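Glycerate dehydrogenase (Bacillus sp. 5mfcol3.1, PDB 6P2I) reduces acyclic imino acids to amino acids, probably by hydride transfer from NADPH, and binds D-arginine beside the nicotinamide. Local coordinates at residues Ala103-Ala108 and Pro273-Tyr278; Phe111-Lys116 and Asp221-Asn226. All blocks are in the same frame, centred on the assembly; numbering follows the deposited sequence.

Contact 1 of 2, residues Ala103-Ala108 and Pro273-Tyr278. With DAR (D-arginine), chain D; NAP (NADP nicotinamide-adenine-dinucleotide phosphate), chain C.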
ATOM      1  N   ALA A 103      -9.447  -1.867  -6.475  1.00 16.77           N
ATOM      2  CA  ALA A 103      -8.928  -0.514  -6.310  1.00 18.45           C
ATOM      3  C   ALA A 103      -7.961  -0.434  -5.133  1.00 20.33           C
ATOM      4  O   ALA A 103      -6.897   0.192  -5.238  1.00 19.12           O
ATOM      5  CB  ALA A 103     -10.082   0.472  -6.130  1.00 17.08           C
ATOM      6  N   GLU A 104      -8.297  -1.070  -4.010  1.00 18.31           N
ATOM      7  CA  GLU A 104      -7.350  -1.076  -2.897  1.00 19.17           C
ATOM      8  C   GLU A 104      -6.079  -1.828  -3.259  1.00 19.73           C
ATOM      9  O   GLU A 104      -4.982  -1.438  -2.839  1.00 18.44           O
ATOM     10  CB  GLU A 104      -7.998  -1.671  -1.645  1.00 18.05           C
ATOM     11  CG  GLU A 104      -9.043  -0.752  -1.054  1.00 18.34           C
ATOM     12  CD  GLU A 104      -9.617  -1.219   0.273  1.00 19.49           C
ATOM     13  OE1 GLU A 104      -8.995  -2.071   0.945  1.00 22.34           O
ATOM     14  OE2 GLU A 104     -10.708  -0.719   0.637  1.00 20.05           O
ATOM     15  N   HIS A 105      -6.198  -2.890  -4.066  1.00 16.88           N
ATOM     16  CA  HIS A 105      -5.009  -3.626  -4.475  1.00 16.52           C
ATOM     17  C   HIS A 105      -4.087  -2.784  -5.331  1.00 15.88           C
ATOM     18  O   HIS A 105      -2.865  -2.977  -5.294  1.00 18.14           O
ATOM     19  CB  HIS A 105      -5.415  -4.885  -5.246  1.00 15.81           C
ATOM     20  CG  HIS A 105      -4.368  -5.943  -5.260  1.00 16.78           C
ATOM     21  ND1 HIS A 105      -4.133  -6.770  -4.181  1.00 18.86           N
ATOM     22  CD2 HIS A 105      -3.515  -6.342  -6.234  1.00 19.12           C
ATOM     23  CE1 HIS A 105      -3.186  -7.637  -4.496  1.00 19.47           C
ATOM     24  NE2 HIS A 105      -2.788  -7.394  -5.732  1.00 19.60           N
ATOM     25  N   VAL A 106      -4.642  -1.869  -6.135  1.00 16.86           N
ATOM     26  CA  VAL A 106      -3.788  -0.977  -6.910  1.00 16.17           C
ATOM     27  C   VAL A 106      -2.849  -0.218  -5.978  1.00 18.57           C
ATOM     28  O   VAL A 106      -1.646  -0.092  -6.244  1.00 19.09           O
ATOM     29  CB  VAL A 106      -4.639   0.000  -7.744  1.00 16.87           C
ATOM     30  CG1 VAL A 106      -3.776   1.113  -8.325  1.00 20.84           C
ATOM     31  CG2 VAL A 106      -5.389  -0.735  -8.867  1.00 19.22           C
ATOM     32  N   PHE A 107      -3.385   0.278  -4.865  1.00 19.66           N
ATOM     33  CA  PHE A 107      -2.551   1.016  -3.923  1.00 17.80           C
ATOM     34  C   PHE A 107      -1.646   0.084  -3.132  1.00 19.62           C
ATOM     35  O   PHE A 107      -0.508   0.450  -2.838  1.00 18.81           O
ATOM     36  CB  PHE A 107      -3.431   1.880  -3.014  1.00 16.69           C
ATOM     37  CG  PHE A 107      -3.995   3.063  -3.730  1.00 19.59           C
ATOM     38  CD1 PHE A 107      -5.166   2.956  -4.473  1.00 22.58           C
ATOM     39  CD2 PHE A 107      -3.313   4.265  -3.718  1.00 20.67           C
ATOM     40  CE1 PHE A 107      -5.656   4.035  -5.167  1.00 24.10           C
ATOM     41  CE2 PHE A 107      -3.804   5.360  -4.413  1.00 20.01           C
ATOM     42  CZ  PHE A 107      -4.974   5.250  -5.130  1.00 26.42           C
ATOM     43  N   ALA A 108      -2.104  -1.133  -2.824  1.00 18.05           N
ATOM     44  CA  ALA A 108      -1.213  -2.125  -2.229  1.00 16.93           C
ATOM     45  C   ALA A 108       0.011  -2.351  -3.107  1.00 17.34           C
ATOM     46  O   ALA A 108       1.152  -2.324  -2.631  1.00 19.56           O
ATOM     47  CB  ALA A 108      -1.961  -3.447  -2.003  1.00 18.37           C
ATOM     48  N   PRO A 273      -0.766 -13.236  -7.421  1.00 20.67           N
ATOM     49  CA  PRO A 273      -1.301 -14.318  -8.288  1.00 24.43           C
ATOM     50  C   PRO A 273      -2.788 -14.172  -8.594  1.00 23.06           C
ATOM     51  O   PRO A 273      -3.604 -15.056  -8.300  1.00 22.95           O
ATOM     52  CB  PRO A 273      -1.000 -15.576  -7.457  1.00 25.24           C
ATOM     53  CG  PRO A 273      -1.174 -15.099  -6.017  1.00 19.69           C
ATOM     54  CD  PRO A 273      -0.620 -13.660  -6.013  1.00 21.00           C
ATOM     55  N   GLY A 274      -3.154 -13.050  -9.214  1.00 24.45           N
ATOM     56  CA  GLY A 274      -4.556 -12.776  -9.480  1.00 23.85           C
ATOM     57  C   GLY A 274      -5.404 -12.583  -8.240  1.00 26.51           C
ATOM     58  O   GLY A 274      -6.616 -12.783  -8.294  1.00 26.41           O
ATOM     59  N   SER A 275      -4.801 -12.203  -7.114  1.00 19.87           N
ATOM     60  CA  SER A 275      -5.502 -12.134  -5.835  1.00 20.53           C
ATOM     61  C   SER A 275      -6.117 -10.762  -5.549  1.00 22.76           C
ATOM     62  O   SER A 275      -6.666 -10.560  -4.460  1.00 20.87           O
ATOM     63  CB  SER A 275      -4.544 -12.525  -4.701  1.00 20.70           C
ATOM     64  OG  SER A 275      -3.359 -11.732  -4.769  1.00 23.24           O
ATOM     65  N   ALA A 276      -6.057  -9.828  -6.507  1.00 20.26           N
ATOM     66  CA  ALA A 276      -6.522  -8.460  -6.276  1.00 19.04           C
ATOM     67  C   ALA A 276      -7.964  -8.410  -5.791  1.00 18.85           C
ATOM     68  O   ALA A 276      -8.324  -7.559  -4.963  1.00 19.58           O
ATOM     69  CB  ALA A 276      -6.379  -7.639  -7.557  1.00 20.60           C
ATOM     70  N   TRP A 277      -8.810  -9.295  -6.314  1.00 19.92           N
ATOM     71  CA  TRP A 277     -10.238  -9.217  -6.058  1.00 19.21           C
ATOM     72  C   TRP A 277     -10.672  -9.836  -4.748  1.00 18.41           C
ATOM     73  O   TRP A 277     -11.829  -9.641  -4.353  1.00 20.95           O
ATOM     74  CB  TRP A 277     -11.013  -9.933  -7.162  1.00 17.13           C
ATOM     75  CG  TRP A 277     -10.894 -11.458  -7.105  1.00 21.52           C
ATOM     76  CD1 TRP A 277      -9.832 -12.224  -7.519  1.00 21.26           C
ATOM     77  CD2 TRP A 277     -11.876 -12.375  -6.616  1.00 20.08           C
ATOM     78  NE1 TRP A 277     -10.097 -13.557  -7.317  1.00 24.09           N
ATOM     79  CE2 TRP A 277     -11.347 -13.677  -6.764  1.00 24.29           C
ATOM     80  CE3 TRP A 277     -13.157 -12.223  -6.073  1.00 24.53           C
ATOM     81  CZ2 TRP A 277     -12.065 -14.828  -6.406  1.00 24.90           C
ATOM     82  CZ3 TRP A 277     -13.867 -13.366  -5.709  1.00 22.03           C
ATOM     83  CH2 TRP A 277     -13.318 -14.653  -5.880  1.00 23.48           C
ATOM     84  N   TYR A 278      -9.832 -10.647  -4.101  1.00 19.14           N
ATOM     85  CA  TYR A 278     -10.384 -11.651  -3.188  1.00 23.45           C
ATOM     86  C   TYR A 278     -10.458 -11.117  -1.759  1.00 20.11           C
ATOM     87  O   TYR A 278      -9.709 -11.520  -0.873  1.00 21.82           O
ATOM     88  CB  TYR A 278      -9.580 -12.946  -3.254  1.00 25.84           C
ATOM     89  CG  TYR A 278     -10.345 -14.131  -2.701  1.00 23.54           C
ATOM     90  CD1 TYR A 278     -11.682 -14.331  -3.032  1.00 21.52           C
ATOM     91  CD2 TYR A 278      -9.742 -15.036  -1.834  1.00 25.49           C
ATOM     92  CE1 TYR A 278     -12.400 -15.398  -2.531  1.00 22.99           C
ATOM     93  CE2 TYR A 278     -10.457 -16.121  -1.324  1.00 24.66           C
ATOM     94  CZ  TYR A 278     -11.785 -16.293  -1.680  1.00 25.31           C
ATOM     95  OH  TYR A 278     -12.498 -17.354  -1.186  1.00 27.19           O
TER
HETATM   96  N   DAR D 402     -10.684 -11.898 -13.639  1.00 31.15           N
HETATM   97  CA  DAR D 402     -11.348 -11.178 -12.552  1.00 34.85           C
HETATM   98  CB  DAR D 402     -11.282 -11.960 -11.232  1.00 33.00           C
HETATM   99  CG  DAR D 402     -12.005 -13.310 -11.282  1.00 36.64           C
HETATM  100  CD  DAR D 402     -12.282 -13.856  -9.885  1.00 36.52           C
HETATM  101  NE  DAR D 402     -13.077 -15.083  -9.827  1.00 26.49           N
HETATM  102  CZ  DAR D 402     -14.250 -15.111  -9.187  1.00 24.93           C
HETATM  103  NH1 DAR D 402     -14.940 -13.982  -8.994  1.00 23.02           N
HETATM  104  NH2 DAR D 402     -14.753 -16.260  -8.735  1.00 23.36           N
HETATM  105  C   DAR D 402     -12.767 -10.809 -12.946  1.00 26.12           C
HETATM  106  O   DAR D 402     -13.687 -10.707 -12.110  1.00 33.46           O
HETATM  107  OXT DAR D 402     -12.984 -10.598 -14.138  1.00 30.18           O
HETATM  108  PA  NAP C 401     -15.873  -1.362 -16.946  1.00 21.62           P
HETATM  109  O1A NAP C 401     -16.504  -2.011 -18.159  1.00 22.64           O
HETATM  110  O2A NAP C 401     -16.748  -0.720 -15.910  1.00 21.02           O
HETATM  111  O5B NAP C 401     -14.853  -0.249 -17.469  1.00 22.26           O
HETATM  112  C5B NAP C 401     -14.012  -0.486 -18.594  1.00 22.60           C
HETATM  113  C4B NAP C 401     -13.346   0.839 -18.947  1.00 23.10           C
HETATM  114  O4B NAP C 401     -12.429   0.587 -20.014  1.00 25.29           O
HETATM  115  C3B NAP C 401     -14.347   1.874 -19.467  1.00 21.31           C
HETATM  116  O3B NAP C 401     -13.864   3.196 -19.152  1.00 23.54           O
HETATM  117  C2B NAP C 401     -14.286   1.699 -20.965  1.00 24.59           C
HETATM  118  O2B NAP C 401     -14.659   2.868 -21.678  1.00 24.99           O
HETATM  119  C1B NAP C 401     -12.800   1.430 -21.111  1.00 26.11           C
HETATM  120  N9A NAP C 401     -12.494   0.818 -22.414  1.00 24.92           N
HETATM  121  C8A NAP C 401     -13.080  -0.264 -22.962  1.00 26.79           C
HETATM  122  N7A NAP C 401     -12.550  -0.516 -24.184  1.00 25.88           N
HETATM  123  C5A NAP C 401     -11.628   0.436 -24.419  1.00 30.94           C
HETATM  124  C6A NAP C 401     -10.695   0.764 -25.514  1.00 32.67           C
HETATM  125  N6A NAP C 401     -10.654   0.004 -26.634  1.00 31.48           N
HETATM  126  N1A NAP C 401      -9.895   1.838 -25.350  1.00 30.10           N
HETATM  127  C2A NAP C 401      -9.924   2.605 -24.238  1.00 31.41           C
HETATM  128  N3A NAP C 401     -10.743   2.375 -23.194  1.00 25.00           N
HETATM  129  C4A NAP C 401     -11.599   1.315 -23.246  1.00 25.99           C
HETATM  130  O3  NAP C 401     -14.883  -2.483 -16.337  1.00 20.57           O
HETATM  131  PN  NAP C 401     -14.385  -2.629 -14.815  1.00 21.00           P
HETATM  132  O1N NAP C 401     -15.497  -3.172 -13.953  1.00 22.24           O
HETATM  133  O2N NAP C 401     -13.705  -1.351 -14.378  1.00 20.02           O
HETATM  134  O5D NAP C 401     -13.303  -3.803 -14.991  1.00 21.87           O
HETATM  135  C5D NAP C 401     -12.169  -3.614 -15.845  1.00 21.60           C
HETATM  136  C4D NAP C 401     -11.350  -4.895 -15.933  1.00 23.08           C
HETATM  137  O4D NAP C 401     -10.797  -5.187 -14.653  1.00 23.54           O
HETATM  138  C3D NAP C 401     -12.157  -6.143 -16.260  1.00 24.46           C
HETATM  139  O3D NAP C 401     -12.410  -6.287 -17.665  1.00 26.25           O
HETATM  140  C2D NAP C 401     -11.278  -7.249 -15.696  1.00 23.48           C
HETATM  141  O2D NAP C 401     -10.454  -7.784 -16.739  1.00 25.44           O
HETATM  142  C1D NAP C 401     -10.427  -6.560 -14.626  1.00 21.91           C
HETATM  143  N1N NAP C 401     -10.688  -7.141 -13.304  1.00 24.53           N
HETATM  144  C2N NAP C 401      -9.666  -7.643 -12.590  1.00 24.42           C
HETATM  145  C3N NAP C 401      -9.876  -8.219 -11.340  1.00 22.20           C
HETATM  146  C7N NAP C 401      -8.719  -8.803 -10.567  1.00 24.82           C
HETATM  147  O7N NAP C 401      -8.946  -9.571  -9.643  1.00 26.71           O
HETATM  148  N7N NAP C 401      -7.459  -8.530 -10.933  1.00 21.84           N
HETATM  149  C4N NAP C 401     -11.177  -8.269 -10.831  1.00 25.25           C
HETATM  150  C5N NAP C 401     -12.226  -7.750 -11.593  1.00 22.28           C
HETATM  151  C6N NAP C 401     -11.946  -7.182 -12.831  1.00 23.32           C
HETATM  152  P2B NAP C 401     -16.187   3.226 -22.058  1.00 26.02           P
HETATM  153  O1X NAP C 401     -16.725   2.005 -22.785  1.00 27.02           O
HETATM  154  O2X NAP C 401     -16.882   3.455 -20.743  1.00 30.92           O
HETATM  155  O3X NAP C 401     -16.053   4.480 -22.879  1.00 27.96           O
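Ala276 sits over one face of the His105 imidazole: its CA stands 3.5 Å from the ring centroid and only 13° off the normal, a CH-pi contact. Its CB reaches the same face nearer the rim, 3.4 Å from His105 CD2. This is the tight part of the contact, and a methyl is small enough to let the loop backbone come down onto the ring. His105 presents that face because its CG is anti to the backbone N (chi1 -158°), which swings the ring out from helix 99-114, while a hydrogen bond between NE2 and Thr272 OG1 holds the ring's rotation. The fit slackens toward Ser275, whose OG comes no closer than 4.1 Å to His105 CE1 and makes no hydrogen bond to it. Ser275 opens a type I beta turn ending at Tyr278, in the loop that follows the last strand of the Rossmann-type coenzyme domain, so the histidine backs a loop that lines the ligand pocket. The same Ala276 CB that touches the ring comes within 3.7 Å of the carboxamide N7N of NADP, and Trp277 CB lies 3.2 Å from O7N of NADP. The indole lies against the D-arginine side chain, whose CD is over one face, 3.3 Å from Trp277 CE2, with CZ of D-arginine 3.5 Å from Trp277 CH2. With the indole cut back to an alanine here, the D-arginine chain is likely to lose the ring face against its CD and guanidinium and to be freer to shift. Tyr132 of the second subunit meets the same indole edge-to-face.

Contact 2 of 2, residues Phe111-Lys116 and Asp221-Asn226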
ATOM      1  N   PHE A 111       2.303   0.975  -3.447  1.00 18.47           N
ATOM      2  CA  PHE A 111       3.134   1.196  -2.267  1.00 20.89           C
ATOM      3  C   PHE A 111       4.215   0.125  -2.142  1.00 19.75           C
ATOM      4  O   PHE A 111       5.352   0.428  -1.776  1.00 22.36           O
ATOM      5  CB  PHE A 111       2.256   1.221  -1.013  1.00 21.25           C
ATOM      6  CG  PHE A 111       1.533   2.528  -0.785  1.00 19.31           C
ATOM      7  CD1 PHE A 111       2.214   3.749  -0.847  1.00 21.83           C
ATOM      8  CD2 PHE A 111       0.173   2.537  -0.498  1.00 19.63           C
ATOM      9  CE1 PHE A 111       1.530   4.952  -0.636  1.00 20.57           C
ATOM     10  CE2 PHE A 111      -0.508   3.713  -0.296  1.00 21.10           C
ATOM     11  CZ  PHE A 111       0.174   4.929  -0.347  1.00 21.30           C
ATOM     12  N   ALA A 112       3.883  -1.138  -2.453  1.00 18.89           N
ATOM     13  CA  ALA A 112       4.882  -2.200  -2.387  1.00 18.59           C
ATOM     14  C   ALA A 112       6.034  -1.928  -3.348  1.00 20.35           C
ATOM     15  O   ALA A 112       7.200  -2.178  -3.021  1.00 21.42           O
ATOM     16  CB  ALA A 112       4.223  -3.550  -2.693  1.00 16.44           C
ATOM     17  N   VAL A 113       5.729  -1.408  -4.541  1.00 19.20           N
ATOM     18  CA  VAL A 113       6.784  -1.025  -5.476  1.00 19.51           C
ATOM     19  C   VAL A 113       7.534   0.192  -4.954  1.00 22.58           C
ATOM     20  O   VAL A 113       8.772   0.199  -4.886  1.00 23.14           O
ATOM     21  CB  VAL A 113       6.192  -0.742  -6.868  1.00 18.97           C
ATOM     22  CG1 VAL A 113       7.254  -0.153  -7.797  1.00 22.96           C
ATOM     23  CG2 VAL A 113       5.582  -2.014  -7.485  1.00 19.02           C
ATOM     24  N   ASN A 114       6.789   1.240  -4.582  1.00 20.85           N
ATOM     25  CA  ASN A 114       7.406   2.516  -4.247  1.00 22.13           C
ATOM     26  C   ASN A 114       8.318   2.389  -3.041  1.00 22.33           C
ATOM     27  O   ASN A 114       9.394   2.991  -3.007  1.00 23.37           O
ATOM     28  CB  ASN A 114       6.327   3.567  -3.977  1.00 23.87           C
ATOM     29  CG  ASN A 114       6.272   4.614  -5.050  1.00 43.71           C
ATOM     30  OD1 ASN A 114       6.568   4.336  -6.214  1.00 42.10           O
ATOM     31  ND2 ASN A 114       5.906   5.838  -4.671  1.00 36.39           N
ATOM     32  N   ARG A 115       7.905   1.612  -2.046  1.00 19.85           N
ATOM     33  CA  ARG A 115       8.658   1.487  -0.808  1.00 20.06           C
ATOM     34  C   ARG A 115       9.592   0.286  -0.827  1.00 22.69           C
ATOM     35  O   ARG A 115      10.284   0.042   0.169  1.00 23.56           O
ATOM     36  CB  ARG A 115       7.689   1.390   0.392  1.00 19.28           C
ATOM     37  CG  ARG A 115       6.697   2.556   0.557  1.00 21.62           C
ATOM     38  CD  ARG A 115       7.463   3.853   0.570  1.00 21.68           C
ATOM     39  NE  ARG A 115       6.671   5.069   0.757  1.00 22.12           N
ATOM     40  CZ  ARG A 115       6.718   5.837   1.852  1.00 22.42           C
ATOM     41  NH1 ARG A 115       7.427   5.472   2.901  1.00 19.46           N
ATOM     42  NH2 ARG A 115       6.035   6.969   1.905  1.00 20.25           N
ATOM     43  N   LYS A 116       9.627  -0.463  -1.936  1.00 18.89           N
ATOM     44  CA  LYS A 116      10.469  -1.653  -2.075  1.00 19.69           C
ATOM     45  C   LYS A 116      10.278  -2.584  -0.888  1.00 21.57           C
ATOM     46  O   LYS A 116      11.237  -3.058  -0.273  1.00 23.65           O
ATOM     47  CB  LYS A 116      11.942  -1.276  -2.258  1.00 21.62           C
ATOM     48  CG  LYS A 116      12.234  -0.537  -3.557  1.00 28.06           C
ATOM     49  CD  LYS A 116      13.734  -0.305  -3.756  1.00 30.79           C
ATOM     50  CE  LYS A 116      14.006   0.440  -5.056  1.00 43.34           C
ATOM     51  NZ  LYS A 116      13.508   1.846  -5.021  1.00 52.93           N
ATOM     52  N   ASP A 221      10.988   7.498 -13.673  1.00 31.21           N
ATOM     53  CA  ASP A 221      10.657   6.949 -12.361  1.00 30.30           C
ATOM     54  C   ASP A 221       9.187   6.539 -12.272  1.00 27.64           C
ATOM     55  O   ASP A 221       8.612   6.502 -11.181  1.00 28.70           O
ATOM     56  CB  ASP A 221      11.022   7.940 -11.254  1.00 32.40           C
ATOM     57  CG  ASP A 221      12.521   8.169 -11.146  1.00 43.60           C
ATOM     58  N   ALA A 222       8.582   6.193 -13.411  1.00 27.36           N
ATOM     59  CA  ALA A 222       7.180   5.799 -13.447  1.00 27.01           C
ATOM     60  C   ALA A 222       6.971   4.442 -12.786  1.00 25.58           C
ATOM     61  O   ALA A 222       7.876   3.605 -12.736  1.00 26.91           O
ATOM     62  CB  ALA A 222       6.680   5.740 -14.893  1.00 26.76           C
ATOM     63  N   VAL A 223       5.758   4.231 -12.271  1.00 23.26           N
ATOM     64  CA  VAL A 223       5.314   2.934 -11.769  1.00 20.73           C
ATOM     65  C   VAL A 223       4.104   2.509 -12.580  1.00 22.70           C
ATOM     66  O   VAL A 223       3.154   3.285 -12.745  1.00 22.64           O
ATOM     67  CB  VAL A 223       4.966   2.970 -10.268  1.00 20.93           C
ATOM     68  CG1 VAL A 223       4.299   1.658  -9.856  1.00 21.48           C
ATOM     69  CG2 VAL A 223       6.227   3.221  -9.436  1.00 21.37           C
ATOM     70  N   LEU A 224       4.143   1.282 -13.086  1.00 19.85           N
ATOM     71  CA  LEU A 224       3.065   0.715 -13.877  1.00 22.77           C
ATOM     72  C   LEU A 224       2.361  -0.356 -13.055  1.00 21.68           C
ATOM     73  O   LEU A 224       3.017  -1.243 -12.499  1.00 21.10           O
ATOM     74  CB  LEU A 224       3.613   0.123 -15.173  1.00 21.62           C
ATOM     75  CG  LEU A 224       2.635  -0.646 -16.055  1.00 24.15           C
ATOM     76  CD1 LEU A 224       1.505   0.250 -16.511  1.00 26.65           C
ATOM     77  CD2 LEU A 224       3.387  -1.255 -17.248  1.00 26.28           C
ATOM     78  N   ILE A 225       1.038  -0.255 -12.957  1.00 21.29           N
ATOM     79  CA  ILE A 225       0.210  -1.209 -12.220  1.00 19.90           C
ATOM     80  C   ILE A 225      -0.716  -1.900 -13.212  1.00 19.63           C
ATOM     81  O   ILE A 225      -1.388  -1.231 -14.001  1.00 20.19           O
ATOM     82  CB  ILE A 225      -0.607  -0.520 -11.109  1.00 20.10           C
ATOM     83  CG1 ILE A 225       0.299   0.296 -10.165  1.00 19.79           C
ATOM     84  CG2 ILE A 225      -1.441  -1.555 -10.349  1.00 24.30           C
ATOM     85  CD1 ILE A 225       1.305  -0.560  -9.393  1.00 21.69           C
ATOM     86  N   ASN A 226      -0.767  -3.237 -13.173  1.00 19.01           N
ATOM     87  CA  ASN A 226      -1.716  -3.969 -14.006  1.00 21.66           C
ATOM     88  C   ASN A 226      -2.496  -4.969 -13.155  1.00 20.78           C
ATOM     89  O   ASN A 226      -1.980  -6.033 -12.799  1.00 22.28           O
ATOM     90  CB  ASN A 226      -1.021  -4.667 -15.170  1.00 21.89           C
ATOM     91  CG  ASN A 226      -2.017  -5.188 -16.179  1.00 23.89           C
ATOM     92  OD1 ASN A 226      -3.179  -4.770 -16.171  1.00 20.96           O
ATOM     93  ND2 ASN A 226      -1.591  -6.121 -17.030  1.00 22.62           N
TER
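Val113 and Val223 meet by their methyl groups, CG1 of Val113 lying 3.9 Å from CG2 of Val223 and 4.0 Å from its CG1. The two side chains slide past one another in opposite directions, and the one helix methyl lies near both branches of the strand residue. Val113 sends CG1 there because that branch is anti to the backbone N (chi1 172°), and a compact branched side chain fills the space between helix and strand without a long arm. Beside this apolar pair, Asn114 OD1 approaches the same Val223 CG2 at 3.4 Å. That is packing of an oxygen against a methyl; the polar need of OD1 is met by Arg248 NH1, a hydrogen bond for which asparagine supplies the acceptor. Farther out, Leu110 packs on Val223, while Leu109, from an earlier turn of the helix, touches Ile225. Val270 of strand 269-271 supports Val113. The strand itself is held by backbone bonds from Val223 to Asp194 and Ile196, and from Leu224 to Gly249 and Gly251. The helix ends just past the contact in a Schellman motif, with Lys116 at positive phi and two bonds back into the last turn. Arg115 reaches Ala101 O and Ala276 O of the second subunit. Here a helix packs by aliphatic side chains on an inner strand of the seven-stranded parallel sheet, as is characteristic of the Rossmann-type coenzyme-binding domain to which both segments belong.

From the N terminus the chain first builds the five-stranded parallel sheet, then enters helix 99-114, which supplies one partner to each contact. Contact 2 closes the shorter loop, the 104 residues from the helix end to strand 223-226. Contact 1 starts earlier on the helix and returns later, at 273-278, so its loop of 164 residues wholly encloses that of contact 2. Their centres lie about 14 Å apart, and they touch where Val106 CG1 meets Ile225 CG2 at 4.1 Å. Together they tie one helix to an inner strand of the seven-stranded sheet and to the active-site loop before helix 280-298; both also touch the second subunit.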